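Local structure of GCN5-related N-acetyltransferase (Anabaena variabilis, 2OZG) at residues F10-K14 with H103-E107; L66-W72 with H179-H185; V242-W246 with L269-L273; L154-V159 with S203-D208. The protein binds coenzyme A and probably acts as an N-acetyltransferase of the GNAT family, with aminoglycosides as possible acetyl acceptors. All coordinates share one frame; numbering follows the deposited sequence.

In the fold
From the N terminus, strand 10-14 opens contact 1, which closes at helix 96-110 and joins the edge of the first GNAT region to a helix near its coenzyme A site. Contact 2 opens inside that loop at 66-72 and closes at 179-185, so contacts 1 and 2 cross; it ties the first GNAT range to the second. Contact 4 pairs strands 156-158 and 202-206; starting before contact 2 closes, it crosses that contact as well. Contact 3, in series, holds helix 239-250 to the loop before strand 279-290. No contact nests in another. Contacts 3 and 4 touch where S244 OG meets L154 N at 2.8 Å, on the side of the chain's centre opposite contact 1.

Contact 1 of 4, residues F10-K14 with H103-E107; sequences FKYTK and HTLQE
Y12 reaches from strand 10-14 to H103, T104 and E107 of helix 96-110, in the N-terminal GNAT fold, where this helix follows the CoA-binding glycines G93 and G95. Y12 CB lies over one face of the H103 imidazole, 3.8 Å from the ring centroid. H103 CB answers over the phenol, 3.6 Å from the Y12 ring centroid. This reciprocal CH-pi pair forms because the two side chains run past each other in opposite directions; their planes are 12° from parallel, yet the rings barely overlap. Placing CG anti to the backbone N (chi1 172°) carries the Y12 ring on toward T104 and E107. Farther out, Y12 CE1 comes to 3.5 Å from T104 OG1, a hydroxyl hydrogen-bonded to L100 O, while Y12 CE2 nears E107 OE1 at 3.3 Å. A phenylalanine in place of Y12 would probably keep the CH-pi pair but leave E107 without its phenolic donor. R51 holds the other carboxylate oxygen, OE2, in a salt bridge. At the tip, E107 OE1 sits in the plane of the phenol, its carboxylate turned 75° from the ring, and accepts a hydrogen bond from Y12 OH, modelled unusually short at 2.4 Å, a doubtful value.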
loop_
_atom_site.group_PDB
_atom_site.type_symbol
_atom_site.label_atom_id
_atom_site.label_comp_id
_atom_site.label_asym_id
_atom_site.label_seq_id
_atom_site.Cartn_x
_atom_site.Cartn_y
_atom_site.Cartn_z
ATOM N N PHE A 10 11.293 14.870 -44.053
ATOM C CA PHE A 10 10.049 15.085 -43.329
ATOM C C PHE A 10 9.272 16.169 -44.042
ATOM O O PHE A 10 9.804 17.226 -44.295
ATOM C CB PHE A 10 10.278 15.532 -41.904
ATOM C CG PHE A 10 10.950 14.517 -41.049
ATOM C CD1 PHE A 10 10.376 13.272 -40.837
ATOM C CD2 PHE A 10 12.127 14.817 -40.407
ATOM C CE1 PHE A 10 10.999 12.333 -40.032
ATOM C CE2 PHE A 10 12.754 13.882 -39.600
ATOM C CZ PHE A 10 12.187 12.638 -39.417
ATOM N N LYS A 11 8.019 15.904 -44.374
ATOM C CA LYS A 11 7.176 16.876 -45.021
ATOM C C LYS A 11 6.059 17.197 -44.020
ATOM O O LYS A 11 5.473 16.290 -43.420
ATOM C CB LYS A 11 6.637 16.323 -46.355
ATOM C CG LYS A 11 5.768 17.307 -47.135
ATOM C CD LYS A 11 5.064 16.670 -48.314
ATOM C CE LYS A 11 4.294 17.719 -49.105
ATOM N NZ LYS A 11 3.787 17.249 -50.450
ATOM N N TYR A 12 5.785 18.489 -43.839
ATOM C CA TYR A 12 4.764 18.982 -42.893
ATOM C C TYR A 12 3.533 19.422 -43.657
ATOM O O TYR A 12 3.680 20.198 -44.565
ATOM C CB TYR A 12 5.361 20.189 -42.154
ATOM C CG TYR A 12 4.453 20.994 -41.248
ATOM C CD1 TYR A 12 4.158 20.563 -39.970
ATOM C CD2 TYR A 12 3.975 22.257 -41.638
ATOM C CE1 TYR A 12 3.352 21.317 -39.125
ATOM C CE2 TYR A 12 3.177 23.025 -40.792
ATOM C CZ TYR A 12 2.864 22.544 -39.535
ATOM O OH TYR A 12 2.083 23.283 -38.654
ATOM N N THR A 13 2.323 18.996 -43.271
ATOM C CA THR A 13 1.127 19.379 -44.007
ATOM C C THR A 13 -0.090 19.551 -43.105
ATOM O O THR A 13 -0.084 19.149 -41.978
ATOM C CB THR A 13 0.751 18.269 -45.042
ATOM O OG1 THR A 13 0.061 17.191 -44.396
ATOM C CG2 THR A 13 1.993 17.730 -45.741
ATOM N N LYS A 14 -1.169 20.116 -43.616
ATOM C CA LYS A 14 -2.385 20.188 -42.812
ATOM C C LYS A 14 -3.006 18.800 -42.898
ATOM O O LYS A 14 -2.760 18.075 -43.877
ATOM C CB LYS A 14 -3.301 21.336 -43.294
ATOM C CG LYS A 14 -2.623 22.712 -43.081
ATOM C CD LYS A 14 -3.464 23.923 -43.455
ATOM N N HIS A 103 8.482 23.235 -37.716
ATOM C CA HIS A 103 7.524 23.597 -38.758
ATOM C C HIS A 103 6.313 24.275 -38.199
ATOM O O HIS A 103 5.870 25.253 -38.746
ATOM C CB HIS A 103 7.090 22.374 -39.602
ATOM C CG HIS A 103 8.075 21.999 -40.667
ATOM N ND1 HIS A 103 8.723 20.778 -40.699
ATOM C CD2 HIS A 103 8.518 22.687 -41.755
ATOM C CE1 HIS A 103 9.511 20.722 -41.761
ATOM N NE2 HIS A 103 9.407 21.868 -42.414
ATOM N N THR A 104 5.743 23.708 -37.148
ATOM C CA THR A 104 4.613 24.273 -36.454
ATOM C C THR A 104 4.885 25.689 -35.954
ATOM O O THR A 104 4.069 26.580 -36.141
ATOM C CB THR A 104 4.244 23.358 -35.234
ATOM O OG1 THR A 104 3.928 22.055 -35.724
ATOM C CG2 THR A 104 3.070 23.885 -34.476
ATOM N N LEU A 105 6.020 25.898 -35.292
ATOM C CA LEU A 105 6.396 27.227 -34.845
ATOM C C LEU A 105 6.500 28.225 -35.995
ATOM O O LEU A 105 6.055 29.370 -35.890
ATOM C CB LEU A 105 7.710 27.176 -34.060
ATOM C CG LEU A 105 7.629 26.663 -32.651
ATOM C CD1 LEU A 105 9.054 26.525 -32.067
ATOM C CD2 LEU A 105 6.817 27.607 -31.798
ATOM N N GLN A 106 7.083 27.797 -37.103
ATOM C CA GLN A 106 7.176 28.631 -38.282
ATOM C C GLN A 106 5.785 28.989 -38.759
ATOM O O GLN A 106 5.544 30.131 -39.148
ATOM C CB GLN A 106 7.964 27.932 -39.385
ATOM C CG GLN A 106 7.890 28.603 -40.784
ATOM C CD GLN A 106 8.507 30.036 -40.858
ATOM O OE1 GLN A 106 9.101 30.558 -39.892
ATOM N NE2 GLN A 106 8.374 30.656 -42.030
ATOM N N GLU A 107 4.854 28.036 -38.731
ATOM C CA GLU A 107 3.488 28.372 -39.150
ATOM C C GLU A 107 2.853 29.390 -38.197
ATOM O O GLU A 107 2.228 30.346 -38.607
ATOM C CB GLU A 107 2.620 27.118 -39.224
ATOM C CG GLU A 107 1.203 27.437 -39.568
ATOM C CD GLU A 107 0.326 26.214 -39.723
ATOM O OE1 GLU A 107 0.834 25.053 -39.741
ATOM O OE2 GLU A 107 -0.895 26.435 -39.824
#

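Contact 2 of 4, residues L66-W72 with H179-H185; sequences LPMGQWW and HGYLDRH
G69 and D183 make an antiparallel hydrogen-bonded pair, with G69 N giving to D183 O at 3.2 Å and D183 N to G69 O at 2.6 Å. Q70 and L182 follow as a non-hydrogen-bonded pair, and beyond them W71 N binds Y181 O while G180 N binds W71 O. Q70, extended with CG anti to its N (chi1 -159°), sends NE2 to G180 O at 2.8 Å; its OE1 accepts from W72 NE1, so both ends of the amide are engaged, which should limit its rotation. G180 CA lies over one face of W72, 3.8 Å from the centroid of the six-membered ring. The edge of that ring enters the face of H179 in a T-shaped stack, planes at 88°. At the far end L66 CD2 sits over the centre of the H185 imidazole, 4.1 Å from its centroid, and P67 O meets the ring edge, 3.3 Å from H185 CD2. Selenomethionine M68 lays SE beside L182 CD1 at 4.0 Å. In the second shell, G73 N and S358 OG hold H179, R76 forms a salt bridge with D183, and H185 ND1 N-caps helix 186-192 at A187 N. The result is a short antiparallel strand, 182-183, added beside strand 58-72 and joining two GNAT regions, consistent with the two-GNAT-plus-SCP2 build of Eis-type acetyltransferases.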
loop_
_atom_site.group_PDB
_atom_site.type_symbol
_atom_site.label_atom_id
_atom_site.label_comp_id
_atom_site.label_asym_id
_atom_site.label_seq_id
_atom_site.Cartn_x
_atom_site.Cartn_y
_atom_site.Cartn_z
ATOM N N LEU A 66 -4.086 24.902 -31.450
ATOM C CA LEU A 66 -5.317 25.563 -30.929
ATOM C C LEU A 66 -5.135 27.068 -30.873
ATOM O O LEU A 66 -4.488 27.605 -29.949
ATOM C CB LEU A 66 -5.704 25.019 -29.515
ATOM C CG LEU A 66 -5.853 23.500 -29.457
ATOM C CD1 LEU A 66 -6.259 23.014 -28.058
ATOM C CD2 LEU A 66 -6.875 22.996 -30.463
ATOM N N PRO A 67 -5.607 27.754 -31.924
ATOM C CA PRO A 67 -5.481 29.177 -31.906
ATOM C C PRO A 67 -6.456 29.808 -30.964
ATOM O O PRO A 67 -7.669 29.700 -31.153
ATOM C CB PRO A 67 -5.734 29.603 -33.378
ATOM C CG PRO A 67 -5.853 28.348 -34.159
ATOM C CD PRO A 67 -6.139 27.252 -33.181
HETATM N N MSE A 68 -5.932 30.491 -29.958
HETATM C CA MSE A 68 -6.798 31.099 -28.970
HETATM C C MSE A 68 -6.125 32.312 -28.346
HETATM O O MSE A 68 -5.544 33.112 -29.044
HETATM C CB MSE A 68 -7.176 30.030 -27.937
HETATM C CG MSE A 68 -6.016 29.393 -27.267
HETATM SE SE MSE A 68 -6.473 28.170 -25.844
HETATM C CE MSE A 68 -5.066 26.885 -26.145
ATOM N N GLY A 69 -6.268 32.496 -27.048
ATOM C CA GLY A 69 -5.652 33.616 -26.385
ATOM C C GLY A 69 -5.263 33.224 -24.991
ATOM O O GLY A 69 -5.728 32.191 -24.455
ATOM N N GLN A 70 -4.433 34.074 -24.395
ATOM C CA GLN A 70 -3.983 33.886 -23.021
ATOM C C GLN A 70 -3.944 35.263 -22.352
ATOM O O GLN A 70 -3.466 36.229 -22.953
ATOM C CB GLN A 70 -2.587 33.258 -22.981
ATOM C CG GLN A 70 -2.302 32.600 -21.678
ATOM C CD GLN A 70 -1.120 31.730 -21.674
ATOM O OE1 GLN A 70 -0.188 31.920 -22.457
ATOM N NE2 GLN A 70 -1.067 30.805 -20.681
ATOM N N TRP A 71 -4.434 35.337 -21.113
ATOM C CA TRP A 71 -4.469 36.605 -20.390
ATOM C C TRP A 71 -3.174 36.898 -19.587
ATOM O O TRP A 71 -2.907 36.222 -18.604
ATOM C CB TRP A 71 -5.707 36.646 -19.508
ATOM C CG TRP A 71 -6.995 36.576 -20.276
ATOM C CD1 TRP A 71 -7.707 35.434 -20.549
ATOM C CD2 TRP A 71 -7.740 37.652 -20.869
ATOM N NE1 TRP A 71 -8.810 35.727 -21.268
ATOM C CE2 TRP A 71 -8.867 37.076 -21.489
ATOM C CE3 TRP A 71 -7.584 39.037 -20.919
ATOM C CZ2 TRP A 71 -9.853 37.852 -22.138
ATOM C CZ3 TRP A 71 -8.511 39.784 -21.610
ATOM C CH2 TRP A 71 -9.633 39.207 -22.191
ATOM N N TRP A 72 -2.391 37.903 -20.013
ATOM C CA TRP A 72 -1.136 38.285 -19.345
ATOM C C TRP A 72 -1.256 39.765 -18.975
ATOM O O TRP A 72 -1.469 40.617 -19.853
ATOM C CB TRP A 72 0.092 38.064 -20.269
ATOM C CG TRP A 72 0.328 36.593 -20.648
ATOM C CD1 TRP A 72 0.036 35.957 -21.852
ATOM C CD2 TRP A 72 0.780 35.578 -19.754
ATOM N NE1 TRP A 72 0.394 34.613 -21.759
ATOM C CE2 TRP A 72 0.835 34.371 -20.471
ATOM C CE3 TRP A 72 1.232 35.606 -18.412
ATOM C CZ2 TRP A 72 1.271 33.197 -19.880
ATOM C CZ3 TRP A 72 1.613 34.461 -17.825
ATOM C CH2 TRP A 72 1.642 33.263 -18.545
ATOM N N HIS A 179 -3.491 35.967 -14.214
ATOM C CA HIS A 179 -2.249 36.011 -15.015
ATOM C C HIS A 179 -1.939 34.572 -15.431
ATOM O O HIS A 179 -1.760 33.663 -14.570
ATOM C CB HIS A 179 -1.170 36.651 -14.138
ATOM C CG HIS A 179 0.089 37.088 -14.833
ATOM N ND1 HIS A 179 0.105 37.998 -15.867
ATOM C CD2 HIS A 179 1.393 36.853 -14.524
ATOM C CE1 HIS A 179 1.355 38.256 -16.202
ATOM N NE2 HIS A 179 2.157 37.575 -15.405
ATOM N N GLY A 180 -2.040 34.339 -16.751
ATOM C CA GLY A 180 -1.822 33.005 -17.313
ATOM C C GLY A 180 -3.046 32.240 -17.818
ATOM O O GLY A 180 -2.867 31.236 -18.524
ATOM N N TYR A 181 -4.262 32.704 -17.489
ATOM C CA TYR A 181 -5.487 32.008 -17.855
ATOM C C TYR A 181 -5.692 32.024 -19.325
ATOM O O TYR A 181 -5.291 32.962 -20.049
ATOM C CB TYR A 181 -6.769 32.578 -17.169
ATOM C CG TYR A 181 -7.493 31.698 -16.164
ATOM C CD1 TYR A 181 -6.827 31.081 -15.105
ATOM C CD2 TYR A 181 -8.877 31.530 -16.243
ATOM C CE1 TYR A 181 -7.536 30.281 -14.166
ATOM C CE2 TYR A 181 -9.582 30.790 -15.294
ATOM C CZ TYR A 181 -8.901 30.173 -14.237
ATOM O OH TYR A 181 -9.575 29.394 -13.333
ATOM N N LEU A 182 -6.336 30.974 -19.783
ATOM C CA LEU A 182 -6.650 30.892 -21.211
ATOM C C LEU A 182 -7.825 31.747 -21.621
ATOM O O LEU A 182 -8.708 31.976 -20.815
ATOM C CB LEU A 182 -7.060 29.486 -21.579
ATOM C CG LEU A 182 -6.029 28.372 -21.442
ATOM C CD1 LEU A 182 -6.612 27.042 -22.011
ATOM C CD2 LEU A 182 -4.728 28.753 -22.110
ATOM N N ASP A 183 -7.777 32.263 -22.847
ATOM C CA ASP A 183 -9.024 32.707 -23.503
ATOM C C ASP A 183 -9.260 31.429 -24.309
ATOM O O ASP A 183 -8.603 31.165 -25.297
ATOM C CB ASP A 183 -8.902 33.970 -24.352
ATOM C CG ASP A 183 -10.217 34.312 -25.081
ATOM O OD1 ASP A 183 -11.185 33.544 -24.962
ATOM O OD2 ASP A 183 -10.270 35.322 -25.788
ATOM N N ARG A 184 -10.137 30.578 -23.797
ATOM C CA ARG A 184 -10.309 29.242 -24.329
ATOM C C ARG A 184 -10.765 29.023 -25.786
ATOM O O ARG A 184 -11.728 29.598 -26.262
ATOM C CB ARG A 184 -11.336 28.502 -23.477
ATOM C CG ARG A 184 -10.886 28.080 -22.108
ATOM C CD ARG A 184 -12.085 27.627 -21.258
ATOM N NE ARG A 184 -11.610 27.138 -19.950
ATOM C CZ ARG A 184 -12.370 26.849 -18.900
ATOM N NH1 ARG A 184 -13.677 27.003 -18.961
ATOM N NH2 ARG A 184 -11.796 26.415 -17.776
ATOM N N HIS A 185 -10.090 28.090 -26.427
ATOM C CA HIS A 185 -10.488 27.598 -27.721
ATOM C C HIS A 185 -11.732 26.771 -27.404
ATOM O O HIS A 185 -11.859 26.207 -26.286
ATOM C CB HIS A 185 -9.387 26.682 -28.297
ATOM C CG HIS A 185 -9.610 26.250 -29.696
ATOM N ND1 HIS A 185 -10.388 25.157 -30.034
ATOM C CD2 HIS A 185 -9.126 26.743 -30.857
ATOM C CE1 HIS A 185 -10.396 25.013 -31.343
ATOM N NE2 HIS A 185 -9.628 25.954 -31.869
#

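Contact 3 of 4, residues V242-W246 with L269-L273; sequences VQSFW and LTLLL
L269 meets three residues of helix 239-250. Its carbonyl O accepts a hydrogen bond from W246 NE1 at 2.9 Å, bent to 139° at the hydrogen and from above the carbonyl plane. L272 N reaches the same oxygen from the opposite face, so two donors grip it. In the side chain, L269 CB lies 3.7 Å from W246 CZ2, CD1 touches F245 CE2 at 3.6 Å, and CD2 faces V242 CG1. T270 brings its backbone N near the edge of the indole, although that N is hydrogen-bonded to D267 OD2. L272 pushes CD1 to 3.3 Å from V242 CG1, tighter than usual for two carbons. V242 has CG1 anti to its backbone N (chi1 -178°), which puts this methyl against both L269 and L272. The same L272 CD1 packs against Q243 NE2 at 3.4 Å, the bent glutamine chain crossing the leucine at about a right angle. L273 ends the run by setting CD2 over the centre of the W246 six-membered ring, 3.7 Å from its centroid, while F245 CD2 lies over the rim of the opposite face. L273 O is hydrogen-bonded to R127 NH1 of the second subunit. A 3-10 turn, 269-272, in the loop between strands 258-263 and 279-290 is pinned by a tryptophan to a helix of the second GNAT region, at the subunit interface and just before E275, which contacts coenzyme A not bound to this chain.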
loop_
_atom_site.group_PDB
_atom_site.type_symbol
_atom_site.label_atom_id
_atom_site.label_comp_id
_atom_site.label_asym_id
_atom_site.label_seq_id
_atom_site.Cartn_x
_atom_site.Cartn_y
_atom_site.Cartn_z
ATOM N N VAL A 242 -16.998 32.549 -2.832
ATOM C CA VAL A 242 -16.038 31.630 -2.216
ATOM C C VAL A 242 -16.645 30.895 -1.026
ATOM O O VAL A 242 -16.545 29.677 -0.962
ATOM C CB VAL A 242 -14.675 32.265 -1.814
ATOM C CG1 VAL A 242 -13.756 31.195 -1.225
ATOM C CG2 VAL A 242 -13.980 32.918 -2.998
ATOM N N GLN A 243 -17.310 31.607 -0.116
ATOM C CA GLN A 243 -17.963 30.956 1.047
ATOM C C GLN A 243 -19.021 29.948 0.614
ATOM O O GLN A 243 -19.192 28.865 1.206
ATOM C CB GLN A 243 -18.619 31.983 1.962
ATOM C CG GLN A 243 -17.666 32.954 2.631
ATOM C CD GLN A 243 -16.594 32.307 3.581
ATOM O OE1 GLN A 243 -16.709 31.146 3.986
ATOM N NE2 GLN A 243 -15.568 33.101 3.955
ATOM N N SER A 244 -19.732 30.317 -0.431
ATOM C CA SER A 244 -20.807 29.506 -0.992
ATOM C C SER A 244 -20.265 28.240 -1.647
ATOM O O SER A 244 -20.810 27.166 -1.512
ATOM C CB SER A 244 -21.645 30.379 -1.932
ATOM O OG SER A 244 -22.386 31.391 -1.195
ATOM N N PHE A 245 -19.120 28.372 -2.301
ATOM C CA PHE A 245 -18.419 27.259 -2.897
ATOM C C PHE A 245 -18.052 26.212 -1.850
ATOM O O PHE A 245 -18.410 25.044 -1.961
ATOM C CB PHE A 245 -17.169 27.872 -3.530
ATOM C CG PHE A 245 -16.171 26.904 -4.095
ATOM C CD1 PHE A 245 -16.247 26.494 -5.422
ATOM C CD2 PHE A 245 -15.042 26.519 -3.344
ATOM C CE1 PHE A 245 -15.232 25.634 -5.974
ATOM C CE2 PHE A 245 -14.087 25.657 -3.862
ATOM C CZ PHE A 245 -14.172 25.239 -5.203
ATOM N N TRP A 246 -17.348 26.652 -0.820
ATOM C CA TRP A 246 -16.923 25.770 0.232
ATOM C C TRP A 246 -18.089 25.191 0.963
ATOM O O TRP A 246 -18.021 24.048 1.321
ATOM C CB TRP A 246 -16.011 26.449 1.251
ATOM C CG TRP A 246 -14.576 26.616 0.799
ATOM C CD1 TRP A 246 -13.881 27.780 0.723
ATOM C CD2 TRP A 246 -13.676 25.581 0.360
ATOM N NE1 TRP A 246 -12.585 27.553 0.250
ATOM C CE2 TRP A 246 -12.452 26.208 0.010
ATOM C CE3 TRP A 246 -13.798 24.200 0.180
ATOM C CZ2 TRP A 246 -11.371 25.497 -0.463
ATOM C CZ3 TRP A 246 -12.680 23.477 -0.296
ATOM C CH2 TRP A 246 -11.516 24.120 -0.622
ATOM N N LEU A 269 -8.039 29.777 -2.085
ATOM C CA LEU A 269 -9.279 29.241 -1.561
ATOM C C LEU A 269 -9.057 28.558 -0.205
ATOM O O LEU A 269 -9.895 28.656 0.684
ATOM C CB LEU A 269 -9.901 28.231 -2.536
ATOM C CG LEU A 269 -10.357 28.672 -3.941
ATOM C CD1 LEU A 269 -11.070 27.512 -4.586
ATOM C CD2 LEU A 269 -11.226 29.861 -3.966
ATOM N N THR A 270 -7.904 27.935 -0.028
ATOM C CA THR A 270 -7.567 27.250 1.228
ATOM C C THR A 270 -7.346 28.249 2.377
ATOM O O THR A 270 -7.294 27.865 3.542
ATOM C CB THR A 270 -6.347 26.339 1.049
ATOM O OG1 THR A 270 -5.299 27.040 0.389
ATOM C CG2 THR A 270 -6.710 25.103 0.216
ATOM N N LEU A 271 -7.267 29.530 2.056
ATOM C CA LEU A 271 -7.088 30.537 3.109
ATOM C C LEU A 271 -8.325 30.541 4.019
ATOM O O LEU A 271 -8.226 30.766 5.224
ATOM C CB LEU A 271 -6.831 31.934 2.499
ATOM C CG LEU A 271 -6.746 33.102 3.494
ATOM C CD1 LEU A 271 -5.618 32.888 4.462
ATOM C CD2 LEU A 271 -6.584 34.381 2.763
ATOM N N LEU A 272 -9.489 30.250 3.437
ATOM C CA LEU A 272 -10.717 30.252 4.182
ATOM C C LEU A 272 -11.042 28.999 5.010
ATOM O O LEU A 272 -11.985 29.012 5.756
ATOM C CB LEU A 272 -11.873 30.571 3.244
ATOM C CG LEU A 272 -11.794 31.931 2.534
ATOM C CD1 LEU A 272 -13.087 32.172 1.814
ATOM C CD2 LEU A 272 -11.549 33.053 3.533
ATOM N N LEU A 273 -10.280 27.921 4.854
ATOM C CA LEU A 273 -10.491 26.685 5.640
ATOM C C LEU A 273 -10.017 26.843 7.091
ATOM O O LEU A 273 -9.075 27.602 7.377
ATOM C CB LEU A 273 -9.706 25.555 4.995
ATOM C CG LEU A 273 -9.977 25.193 3.510
ATOM C CD1 LEU A 273 -8.929 24.166 2.985
ATOM C CD2 LEU A 273 -11.345 24.639 3.327
#

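Contact 4 of 4, residues L154-V159 with S203-D208; sequences LPLEPV and SYLIGD
L156, E157 and P158 pair antiparallel with I206, L205 and Y204, and backbone hydrogen bonds set the register. E157 N gives to L205 O and L205 N to E157 O, both at 3.0 Å; V159 N binds S203 O, and G207 N meets P155 O at 2.9 Å, almost straight at 176°. At its backbone angles G207 has no space for a CB, which would jam against the preceding carbonyl. Carbon donors add to these bonds: Y204 CA lies 3.1 Å from E157 O, and L156 CA and P158 CA point hydrogens at L205 O and S203 O. Among apolar contacts, L156 CD2 touches both Y204 CB and I206 CG1 on one face of the pair. L205 shares the other face with E157; just past the strand end V159 turns CG2 between its backbone N and carbonyl carbon (chi1 of CG1 -62°) and meets L205 CG at 3.7 Å. The Y204 ring takes a CH-pi contact from P158 CB, which stands over its face, 4.2 Å from the ring centroid. Y204 OH is hydrogen-bonded to Q29 and E90 of the third subunit, and a leucine here would probably leave both without this hydroxyl and P158 without a ring face. Strand 211-222 flanks 202-206 on its other edge; helix 239-250 covers the L156 and I206 face, and helix 165-177 packs on L205, on the E157 side, and on V159.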
loop_
_atom_site.group_PDB
_atom_site.type_symbol
_atom_site.label_atom_id
_atom_site.label_comp_id
_atom_site.label_asym_id
_atom_site.label_seq_id
_atom_site.Cartn_x
_atom_site.Cartn_y
_atom_site.Cartn_z
ATOM N N LEU A 154 -24.780 32.792 -0.754
ATOM C CA LEU A 154 -25.416 32.766 -2.076
ATOM C C LEU A 154 -25.918 31.371 -2.366
ATOM O O LEU A 154 -25.336 30.386 -1.893
ATOM C CB LEU A 154 -24.395 33.135 -3.171
ATOM C CG LEU A 154 -23.694 34.470 -2.972
ATOM C CD1 LEU A 154 -22.724 34.712 -4.071
ATOM C CD2 LEU A 154 -24.693 35.607 -2.890
ATOM N N PRO A 155 -27.057 31.280 -3.074
ATOM C CA PRO A 155 -27.557 29.999 -3.450
ATOM C C PRO A 155 -26.838 29.424 -4.640
ATOM O O PRO A 155 -26.221 30.145 -5.406
ATOM C CB PRO A 155 -29.000 30.288 -3.871
ATOM C CG PRO A 155 -29.042 31.637 -4.242
ATOM C CD PRO A 155 -27.999 32.349 -3.420
ATOM N N LEU A 156 -26.975 28.124 -4.788
ATOM C CA LEU A 156 -26.473 27.406 -5.931
ATOM C C LEU A 156 -27.663 26.854 -6.676
ATOM O O LEU A 156 -28.662 26.505 -6.063
ATOM C CB LEU A 156 -25.520 26.280 -5.533
ATOM C CG LEU A 156 -24.122 26.843 -5.323
ATOM C CD1 LEU A 156 -23.949 27.194 -3.901
ATOM C CD2 LEU A 156 -23.099 25.872 -5.790
ATOM N N GLU A 157 -27.519 26.783 -7.990
ATOM C CA GLU A 157 -28.559 26.372 -8.900
ATOM C C GLU A 157 -27.985 25.475 -9.992
ATOM O O GLU A 157 -27.052 25.871 -10.627
ATOM C CB GLU A 157 -29.116 27.614 -9.566
ATOM C CG GLU A 157 -30.319 27.338 -10.415
ATOM C CD GLU A 157 -30.746 28.538 -11.262
ATOM O OE1 GLU A 157 -30.169 29.643 -11.094
ATOM O OE2 GLU A 157 -31.648 28.356 -12.099
ATOM N N PRO A 158 -28.545 24.262 -10.199
ATOM C CA PRO A 158 -28.051 23.457 -11.293
ATOM C C PRO A 158 -28.517 24.030 -12.613
ATOM O O PRO A 158 -29.642 24.447 -12.720
ATOM C CB PRO A 158 -28.708 22.111 -11.047
ATOM C CG PRO A 158 -30.045 22.478 -10.349
ATOM C CD PRO A 158 -29.616 23.567 -9.438
ATOM N N VAL A 159 -27.620 24.111 -13.578
ATOM C CA VAL A 159 -27.891 24.665 -14.878
ATOM C C VAL A 159 -27.216 23.788 -15.909
ATOM O O VAL A 159 -26.343 22.994 -15.586
ATOM C CB VAL A 159 -27.360 26.096 -15.000
ATOM C CG1 VAL A 159 -28.073 27.005 -13.977
ATOM C CG2 VAL A 159 -25.841 26.125 -14.779
ATOM N N SER A 203 -23.155 20.831 -13.091
ATOM C CA SER A 203 -22.825 22.248 -13.303
ATOM C C SER A 203 -23.804 23.100 -12.489
ATOM O O SER A 203 -25.027 22.918 -12.576
ATOM C CB SER A 203 -23.070 22.584 -14.763
ATOM O OG SER A 203 -22.181 21.918 -15.580
ATOM N N TYR A 204 -23.278 24.018 -11.691
ATOM C CA TYR A 204 -24.089 24.884 -10.858
ATOM C C TYR A 204 -23.567 26.290 -11.030
ATOM O O TYR A 204 -22.362 26.476 -11.162
ATOM C CB TYR A 204 -23.875 24.484 -9.374
ATOM C CG TYR A 204 -24.604 23.222 -8.981
ATOM C CD1 TYR A 204 -24.119 21.970 -9.342
ATOM C CD2 TYR A 204 -25.759 23.276 -8.209
ATOM C CE1 TYR A 204 -24.768 20.850 -8.993
ATOM C CE2 TYR A 204 -26.448 22.125 -7.856
ATOM C CZ TYR A 204 -25.964 20.929 -8.270
ATOM O OH TYR A 204 -26.621 19.797 -7.872
ATOM N N LEU A 205 -24.462 27.247 -10.964
ATOM C CA LEU A 205 -24.135 28.666 -10.881
ATOM C C LEU A 205 -24.215 29.000 -9.403
ATOM O O LEU A 205 -25.062 28.450 -8.675
ATOM C CB LEU A 205 -25.137 29.559 -11.594
ATOM C CG LEU A 205 -25.239 29.409 -13.116
ATOM C CD1 LEU A 205 -26.330 30.356 -13.712
ATOM C CD2 LEU A 205 -23.878 29.561 -13.862
ATOM N N ILE A 206 -23.315 29.887 -8.972
ATOM C CA ILE A 206 -23.290 30.415 -7.621
ATOM C C ILE A 206 -23.772 31.844 -7.709
ATOM O O ILE A 206 -23.202 32.648 -8.435
ATOM C CB ILE A 206 -21.852 30.459 -7.041
ATOM C CG1 ILE A 206 -21.260 29.065 -7.021
ATOM C CG2 ILE A 206 -21.879 30.994 -5.610
ATOM C CD1 ILE A 206 -19.787 28.992 -6.767
ATOM N N GLY A 207 -24.829 32.153 -6.979
ATOM C CA GLY A 207 -25.349 33.498 -6.895
ATOM C C GLY A 207 -26.836 33.563 -6.811
ATOM O O GLY A 207 -27.532 32.535 -7.002
ATOM N N ASP A 208 -27.339 34.752 -6.449
ATOM C CA ASP A 208 -28.780 34.968 -6.462
ATOM C C ASP A 208 -29.167 34.911 -7.934
ATOM O O ASP A 208 -28.295 35.004 -8.823
ATOM C CB ASP A 208 -29.216 36.302 -5.835
ATOM C CG ASP A 208 -28.940 36.376 -4.349
ATOM O OD1 ASP A 208 -29.220 35.400 -3.624
ATOM O OD2 ASP A 208 -28.446 37.434 -3.898
#